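Local coordinates for lactococcal prophage ps3 protein 05 (Staphylococcus epidermidis ATCC 12228, PDB 3G8W) that is probably a GNAT-family acetyltransferase that transfers an acetyl group from acetyl-coenzyme A to an acceptor not yet identified, at residues I122-N125 and A129-F132; E144-K149 and Y154-W159. One frame throughout, in Å; residues are numbered along the deposited sequence.

Contact 1: I122-N125 and A129-F132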
ATOM      1  N   ILE B 122      12.582   0.458  -4.481  1.00 49.35           N
ATOM      2  CA  ILE B 122      14.013   0.242  -4.199  1.00 48.88           C
ATOM      3  C   ILE B 122      14.633   1.533  -3.714  1.00 48.92           C
ATOM      4  O   ILE B 122      14.360   2.593  -4.283  1.00 48.75           O
ATOM      5  CB  ILE B 122      14.773  -0.251  -5.435  1.00 48.23           C
ATOM      6  CG1 ILE B 122      14.154  -1.564  -5.925  1.00 48.53           C
ATOM      7  CG2 ILE B 122      16.209  -0.480  -5.076  1.00 48.00           C
ATOM      8  CD1 ILE B 122      14.463  -1.965  -7.360  1.00 47.96           C
ATOM      9  N   ALA B 123      15.447   1.432  -2.660  1.00 49.28           N
ATOM     10  CA  ALA B 123      16.150   2.583  -2.078  1.00 48.97           C
ATOM     11  C   ALA B 123      17.042   3.252  -3.105  1.00 49.12           C
ATOM     12  O   ALA B 123      17.899   2.613  -3.699  1.00 50.07           O
ATOM     13  CB  ALA B 123      16.969   2.152  -0.883  1.00 48.56           C
ATOM     14  N   SER B 124      16.853   4.546  -3.306  1.00 49.72           N
ATOM     15  CA  SER B 124      17.545   5.264  -4.374  1.00 50.27           C
ATOM     16  C   SER B 124      19.040   4.977  -4.548  1.00 49.94           C
ATOM     17  O   SER B 124      19.580   5.169  -5.631  1.00 50.47           O
ATOM     18  CB  SER B 124      17.283   6.760  -4.266  1.00 50.99           C
ATOM     19  OG  SER B 124      15.979   7.031  -4.785  1.00 52.17           O
ATOM     20  N   ASN B 125      19.706   4.485  -3.512  1.00 48.92           N
ATOM     21  CA  ASN B 125      21.120   4.237  -3.645  1.00 48.28           C
ATOM     22  C   ASN B 125      21.516   2.759  -3.525  1.00 47.26           C
ATOM     23  O   ASN B 125      22.668   2.410  -3.201  1.00 47.60           O
ATOM     24  CB  ASN B 125      21.915   5.152  -2.701  1.00 50.16           C
ATOM     25  CG  ASN B 125      21.634   4.879  -1.226  1.00 51.56           C
ATOM     26  OD1 ASN B 125      21.053   3.844  -0.856  1.00 52.02           O
ATOM     27  ND2 ASN B 125      22.047   5.821  -0.369  1.00 51.92           N
ATOM     28  N   ALA B 129      20.617  -3.378  -6.973  1.00 39.90           N
ATOM     29  CA  ALA B 129      19.212  -3.789  -7.078  1.00 40.80           C
ATOM     30  C   ALA B 129      18.443  -3.174  -8.263  1.00 41.68           C
ATOM     31  O   ALA B 129      17.626  -3.861  -8.909  1.00 40.50           O
ATOM     32  CB  ALA B 129      18.461  -3.491  -5.766  1.00 40.54           C
ATOM     33  N   LYS B 130      18.691  -1.886  -8.531  1.00 42.26           N
ATOM     34  CA  LYS B 130      18.076  -1.214  -9.671  1.00 42.71           C
ATOM     35  C   LYS B 130      18.473  -1.908 -10.958  1.00 41.72           C
ATOM     36  O   LYS B 130      17.625  -2.191 -11.807  1.00 41.67           O
ATOM     37  CB  LYS B 130      18.452   0.272  -9.727  1.00 45.81           C
ATOM     38  CG  LYS B 130      17.377   1.195  -9.073  1.00 49.04           C
ATOM     39  CD  LYS B 130      17.218   2.518  -9.857  1.00 51.18           C
ATOM     40  CE  LYS B 130      17.988   3.654  -9.176  1.00 52.43           C
ATOM     41  NZ  LYS B 130      17.243   4.107  -7.938  1.00 53.17           N
ATOM     42  N   VAL B 131      19.774  -2.183 -11.072  1.00 39.70           N
ATOM     43  CA  VAL B 131      20.348  -2.932 -12.175  1.00 37.68           C
ATOM     44  C   VAL B 131      19.770  -4.365 -12.267  1.00 38.48           C
ATOM     45  O   VAL B 131      19.343  -4.817 -13.338  1.00 39.70           O
ATOM     46  CB  VAL B 131      21.886  -2.994 -12.062  1.00 35.11           C
ATOM     47  CG1 VAL B 131      22.454  -3.828 -13.184  1.00 32.98           C
ATOM     48  CG2 VAL B 131      22.468  -1.605 -12.082  1.00 32.96           C
ATOM     49  N   PHE B 132      19.752  -5.083 -11.157  1.00 37.38           N
ATOM     50  CA  PHE B 132      19.152  -6.388 -11.190  1.00 37.16           C
ATOM     51  C   PHE B 132      17.699  -6.370 -11.709  1.00 38.54           C
ATOM     52  O   PHE B 132      17.391  -7.012 -12.724  1.00 37.73           O
ATOM     53  CB  PHE B 132      19.243  -7.046  -9.830  1.00 35.96           C
ATOM     54  CG  PHE B 132      18.709  -8.441  -9.807  1.00 35.81           C
ATOM     55  CD1 PHE B 132      19.402  -9.467 -10.436  1.00 34.78           C
ATOM     56  CD2 PHE B 132      17.501  -8.722  -9.142  1.00 35.68           C
ATOM     57  CE1 PHE B 132      18.903 -10.758 -10.413  1.00 36.87           C
ATOM     58  CE2 PHE B 132      16.974 -10.023  -9.114  1.00 36.33           C
ATOM     59  CZ  PHE B 132      17.667 -11.054  -9.737  1.00 36.78           C
TER

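Contact 2: E144-K149 and Y154-W159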
ATOM      1  N   GLU B 144      10.221   8.717  -5.213  1.00 47.10           N
ATOM      2  CA  GLU B 144       9.643   9.182  -3.958  1.00 45.72           C
ATOM      3  C   GLU B 144      10.718   9.612  -2.941  1.00 43.97           C
ATOM      4  O   GLU B 144      11.412   8.780  -2.324  1.00 42.27           O
ATOM      5  CB  GLU B 144       8.729   8.093  -3.391  1.00 46.62           C
ATOM      6  CG  GLU B 144       7.732   8.583  -2.362  1.00 49.64           C
ATOM      7  CD  GLU B 144       7.112   7.461  -1.488  1.00 51.52           C
ATOM      8  OE1 GLU B 144       6.947   6.293  -1.932  1.00 52.83           O
ATOM      9  OE2 GLU B 144       6.768   7.768  -0.330  1.00 52.18           O
ATOM     10  N   LYS B 145      10.841  10.930  -2.793  1.00 43.84           N
ATOM     11  CA  LYS B 145      11.639  11.564  -1.717  1.00 43.33           C
ATOM     12  C   LYS B 145      11.169  11.063  -0.348  1.00 42.17           C
ATOM     13  O   LYS B 145       9.969  10.869  -0.137  1.00 42.25           O
ATOM     14  CB  LYS B 145      11.596  13.109  -1.792  1.00 43.36           C
ATOM     15  CG  LYS B 145      12.234  13.738  -3.078  1.00 45.23           C
ATOM     16  CD  LYS B 145      13.062  15.074  -2.884  1.00 48.13           C
ATOM     17  CE  LYS B 145      12.283  16.384  -2.443  1.00 49.61           C
ATOM     18  NZ  LYS B 145      10.748  16.470  -2.762  1.00 50.79           N
ATOM     19  N   ASN B 146      12.114  10.776   0.546  1.00 40.67           N
ATOM     20  CA  ASN B 146      11.791  10.391   1.918  1.00 40.41           C
ATOM     21  C   ASN B 146      10.712   9.340   2.026  1.00 40.89           C
ATOM     22  O   ASN B 146       9.878   9.391   2.923  1.00 40.42           O
ATOM     23  CB  ASN B 146      11.332  11.600   2.712  1.00 39.37           C
ATOM     24  CG  ASN B 146      12.142  12.822   2.412  1.00 39.66           C
ATOM     25  OD1 ASN B 146      11.578  13.852   2.078  1.00 40.35           O
ATOM     26  ND2 ASN B 146      13.471  12.722   2.503  1.00 38.65           N
ATOM     27  N   ALA B 147      10.718   8.408   1.084  1.00 42.18           N
ATOM     28  CA  ALA B 147       9.882   7.214   1.159  1.00 42.74           C
ATOM     29  C   ALA B 147      10.028   6.448   2.500  1.00 43.24           C
ATOM     30  O   ALA B 147       9.052   5.934   3.023  1.00 43.32           O
ATOM     31  CB  ALA B 147      10.202   6.317   0.002  1.00 42.41           C
ATOM     32  N   SER B 148      11.243   6.386   3.052  1.00 43.82           N
ATOM     33  CA  SER B 148      11.501   5.603   4.249  1.00 44.24           C
ATOM     34  C   SER B 148      12.251   6.456   5.201  1.00 44.14           C
ATOM     35  O   SER B 148      13.144   7.212   4.792  1.00 45.24           O
ATOM     36  CB  SER B 148      12.347   4.376   3.928  1.00 46.16           C
ATOM     37  OG  SER B 148      11.571   3.379   3.251  1.00 48.43           O
ATOM     38  N   LYS B 149      11.885   6.351   6.473  1.00 42.42           N
ATOM     39  CA  LYS B 149      12.587   7.064   7.524  1.00 41.25           C
ATOM     40  C   LYS B 149      13.129   6.019   8.482  1.00 41.36           C
ATOM     41  O   LYS B 149      12.423   5.079   8.842  1.00 41.64           O
ATOM     42  CB  LYS B 149      11.642   8.032   8.244  1.00 39.99           C
ATOM     43  CG  LYS B 149      12.326   9.100   9.053  1.00 39.05           C
ATOM     44  CD  LYS B 149      11.329   9.889   9.879  1.00 38.82           C
ATOM     45  CE  LYS B 149      12.036  10.797  10.861  1.00 38.50           C
ATOM     46  NZ  LYS B 149      11.087  11.368  11.827  1.00 38.14           N
ATOM     47  N   TYR B 154      16.513   9.905   6.577  1.00 42.28           N
ATOM     48  CA  TYR B 154      15.550   9.568   5.487  1.00 41.77           C
ATOM     49  C   TYR B 154      16.145   8.863   4.270  1.00 41.22           C
ATOM     50  O   TYR B 154      17.318   8.958   4.028  1.00 41.34           O
ATOM     51  CB  TYR B 154      14.813  10.824   4.997  1.00 40.16           C
ATOM     52  CG  TYR B 154      13.925  11.509   6.013  1.00 38.36           C
ATOM     53  CD1 TYR B 154      12.540  11.280   6.029  1.00 36.68           C
ATOM     54  CD2 TYR B 154      14.464  12.403   6.936  1.00 37.46           C
ATOM     55  CE1 TYR B 154      11.734  11.909   6.925  1.00 35.92           C
ATOM     56  CE2 TYR B 154      13.657  13.040   7.855  1.00 36.74           C
ATOM     57  CZ  TYR B 154      12.298  12.788   7.845  1.00 36.76           C
ATOM     58  OH  TYR B 154      11.513  13.426   8.765  1.00 36.20           O
ATOM     59  N   PHE B 155      15.310   8.182   3.500  1.00 42.07           N
ATOM     60  CA  PHE B 155      15.740   7.514   2.279  1.00 43.94           C
ATOM     61  C   PHE B 155      14.727   7.650   1.145  1.00 44.50           C
ATOM     62  O   PHE B 155      13.539   7.412   1.327  1.00 45.00           O
ATOM     63  CB  PHE B 155      16.022   6.033   2.552  1.00 45.68           C
ATOM     64  CG  PHE B 155      16.984   5.819   3.663  1.00 47.09           C
ATOM     65  CD1 PHE B 155      18.356   5.801   3.409  1.00 48.14           C
ATOM     66  CD2 PHE B 155      16.532   5.693   4.975  1.00 47.52           C
ATOM     67  CE1 PHE B 155      19.284   5.639   4.448  1.00 48.61           C
ATOM     68  CE2 PHE B 155      17.435   5.529   6.028  1.00 48.26           C
ATOM     69  CZ  PHE B 155      18.820   5.502   5.766  1.00 48.75           C
ATOM     70  N   ASP B 156      15.206   8.054  -0.023  1.00 45.77           N
ATOM     71  CA  ASP B 156      14.388   8.121  -1.232  1.00 48.24           C
ATOM     72  C   ASP B 156      14.174   6.738  -1.853  1.00 49.12           C
ATOM     73  O   ASP B 156      14.984   5.833  -1.663  1.00 49.02           O
ATOM     74  CB  ASP B 156      15.027   9.061  -2.262  1.00 47.85           C
ATOM     75  CG  ASP B 156      15.220  10.449  -1.734  1.00 48.52           C
ATOM     76  OD1 ASP B 156      14.514  10.860  -0.783  1.00 49.07           O
ATOM     77  OD2 ASP B 156      16.082  11.149  -2.283  1.00 49.45           O
ATOM     78  N   GLU B 157      13.094   6.567  -2.600  1.00 50.13           N
ATOM     79  CA  GLU B 157      12.906   5.284  -3.256  1.00 53.00           C
ATOM     80  C   GLU B 157      12.491   5.454  -4.696  1.00 52.65           C
ATOM     81  O   GLU B 157      11.784   6.416  -5.049  1.00 52.37           O
ATOM     82  CB  GLU B 157      11.904   4.377  -2.496  1.00 55.29           C
ATOM     83  CG  GLU B 157      12.506   3.664  -1.260  1.00 58.33           C
ATOM     84  CD  GLU B 157      11.483   2.845  -0.441  1.00 60.45           C
ATOM     85  OE1 GLU B 157      11.882   2.190   0.563  1.00 61.35           O
ATOM     86  OE2 GLU B 157      10.283   2.861  -0.790  1.00 61.53           O
ATOM     87  N   ASN B 158      12.952   4.524  -5.522  1.00 52.07           N
ATOM     88  CA  ASN B 158      12.527   4.467  -6.906  1.00 52.09           C
ATOM     89  C   ASN B 158      11.546   3.339  -7.004  1.00 52.22           C
ATOM     90  O   ASN B 158      11.805   2.222  -6.562  1.00 53.51           O
ATOM     91  CB  ASN B 158      13.693   4.283  -7.879  1.00 52.14           C
ATOM     92  CG  ASN B 158      14.378   5.598  -8.240  1.00 52.69           C
ATOM     93  OD1 ASN B 158      15.503   5.842  -7.839  1.00 53.39           O
ATOM     94  ND2 ASN B 158      13.696   6.447  -8.990  1.00 52.66           N
ATOM     95  N   TRP B 159      10.384   3.664  -7.538  1.00 51.43           N
ATOM     96  CA  TRP B 159       9.369   2.699  -7.736  1.00 50.09           C
ATOM     97  C   TRP B 159       9.494   2.222  -9.149  1.00 49.57           C
ATOM     98  O   TRP B 159       9.451   3.023 -10.100  1.00 47.13           O
ATOM     99  CB  TRP B 159       8.002   3.313  -7.516  1.00 50.33           C
ATOM    100  CG  TRP B 159       7.603   3.426  -6.081  1.00 51.04           C
ATOM    101  CD1 TRP B 159       7.868   4.461  -5.253  1.00 51.02           C
ATOM    102  CD2 TRP B 159       6.822   2.497  -5.321  1.00 51.13           C
ATOM    103  NE1 TRP B 159       7.309   4.239  -4.020  1.00 51.28           N
ATOM    104  CE2 TRP B 159       6.654   3.046  -4.036  1.00 51.01           C
ATOM    105  CE3 TRP B 159       6.237   1.258  -5.606  1.00 52.70           C
ATOM    106  CZ2 TRP B 159       5.937   2.405  -3.023  1.00 52.34           C
ATOM    107  CZ3 TRP B 159       5.493   0.605  -4.587  1.00 53.46           C
ATOM    108  CH2 TRP B 159       5.369   1.184  -3.305  1.00 53.06           C
TER

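Contact 1: I122-N125 and A129-F132
Ile-122 and Ala-129 meet methyl to methyl: the CG2 branch of the isoleucine lies 3.8 Å from Ala-129 CB, with both CB atoms directed at the opposite segment. The first torsion of Ile-122, with CG2 anti to the backbone N and CG1 beside that N (chi1 -59°), turns CG2 onto the alanine methyl and sends CG1 and CD1 toward the helix backbone. Ile-122 CD1, at the end of that second branch, passes 4.0 Å from Ala-129 O. Lys-130 comes from the next position of the helix and bends at chi2, chi3 and chi4, which brings its ammonium beside the turn after the strand, where Lys-130 NZ makes a weak hydrogen bond of 3.5 Å to Ser-124 O. Its stronger partner is Asn-158 OD1, which Ser-124 OG also reaches through a weak bond. The contact thus joins the end of strand 117-123 and the turn after it to the first turn of helix 127-136, the strand-to-helix step in this GNAT fold. Ile-122 also packs on Leu-160 of strand 153-163, and on the helix Phe-132 is turned to helix 96-112, where it touches Asn-99 and Ile-103.

Contact 2: E144-K149 and Y154-W159
Lys-149 runs out alongside the ring of Tyr-154, its neighbour in a non-hydrogen-bonded antiparallel pair, and each of its side-chain carbons touches the tyrosine. Lys-149 CB lies 4.0 Å from Tyr-154 CD1. Lys-149 CG, set anti to the backbone N (chi1 -163°), sits over one ring face, 3.8 Å from the centroid of the Tyr-154 ring, in a CH-pi contact. The chain stays extended, taking CD past CE1 and CZ and bringing Lys-149 CE to 3.4 Å from Tyr-154 OH. At the tip, NZ forms a salt bridge with Glu-116 of the second subunit, whose carboxylate also hydrogen-bonds Tyr-154 OH; one acid therefore binds both the lysine ammonium and the tyrosine hydroxyl.

Behind this pair the strand is broken by a corner at Lys-145 and Asn-146 together with a classic beta bulge, in which Ala-147 and Ser-148 both face Phe-155; across the two the register slips by two residues between Ser-148 and Glu-144. Asp-156 fills in at the corner, where Asp-156 OD1 accepts the backbone N-H of Asn-146 on the anti side, 2.7 Å from Asn-146 N. Ser-148 OG donates to Glu-157 OE1 from above the carboxylate plane, and the Ala-147 methyl rests against the glutamate chain. Farther along, Trp-159 NE1 lies 3.0 Å from Glu-144 OE1, with the carboxylate and ring planes 13° apart, nearly coplanar; the other oxygen, OE2, bridges to Lys-83 of the second subunit.

The two strands, 139-150 and 153-163, form a hairpin at one end of the sheet order within the chain. Strand 117-123 flanks 153-163 on its other edge, Trp-31 of helix 30-37 meets Glu-157, and the second subunit binds along 144-149.

Overall arrangement
Contact 1 closes before contact 2 opens along the chain, and their centres lie 12 Å apart on the same side of the chain's centre. Helix 127-136, which supplies half of contact 1, leads directly into strand 139-150 of contact 2. Both contacts reach one mixed sheet, in which strands 117-123 and 153-163 are antiparallel neighbours. Asn-158 ties them together: Asn-158 N lies 2.7 Å from Ile-122 O, a probable hydrogen bond. Both lie in the C-terminal half of the chain, within the GNAT fold, contact 1 fastening helix to sheet and contact 2 forming the outer hairpin, which takes part in the dimer interface.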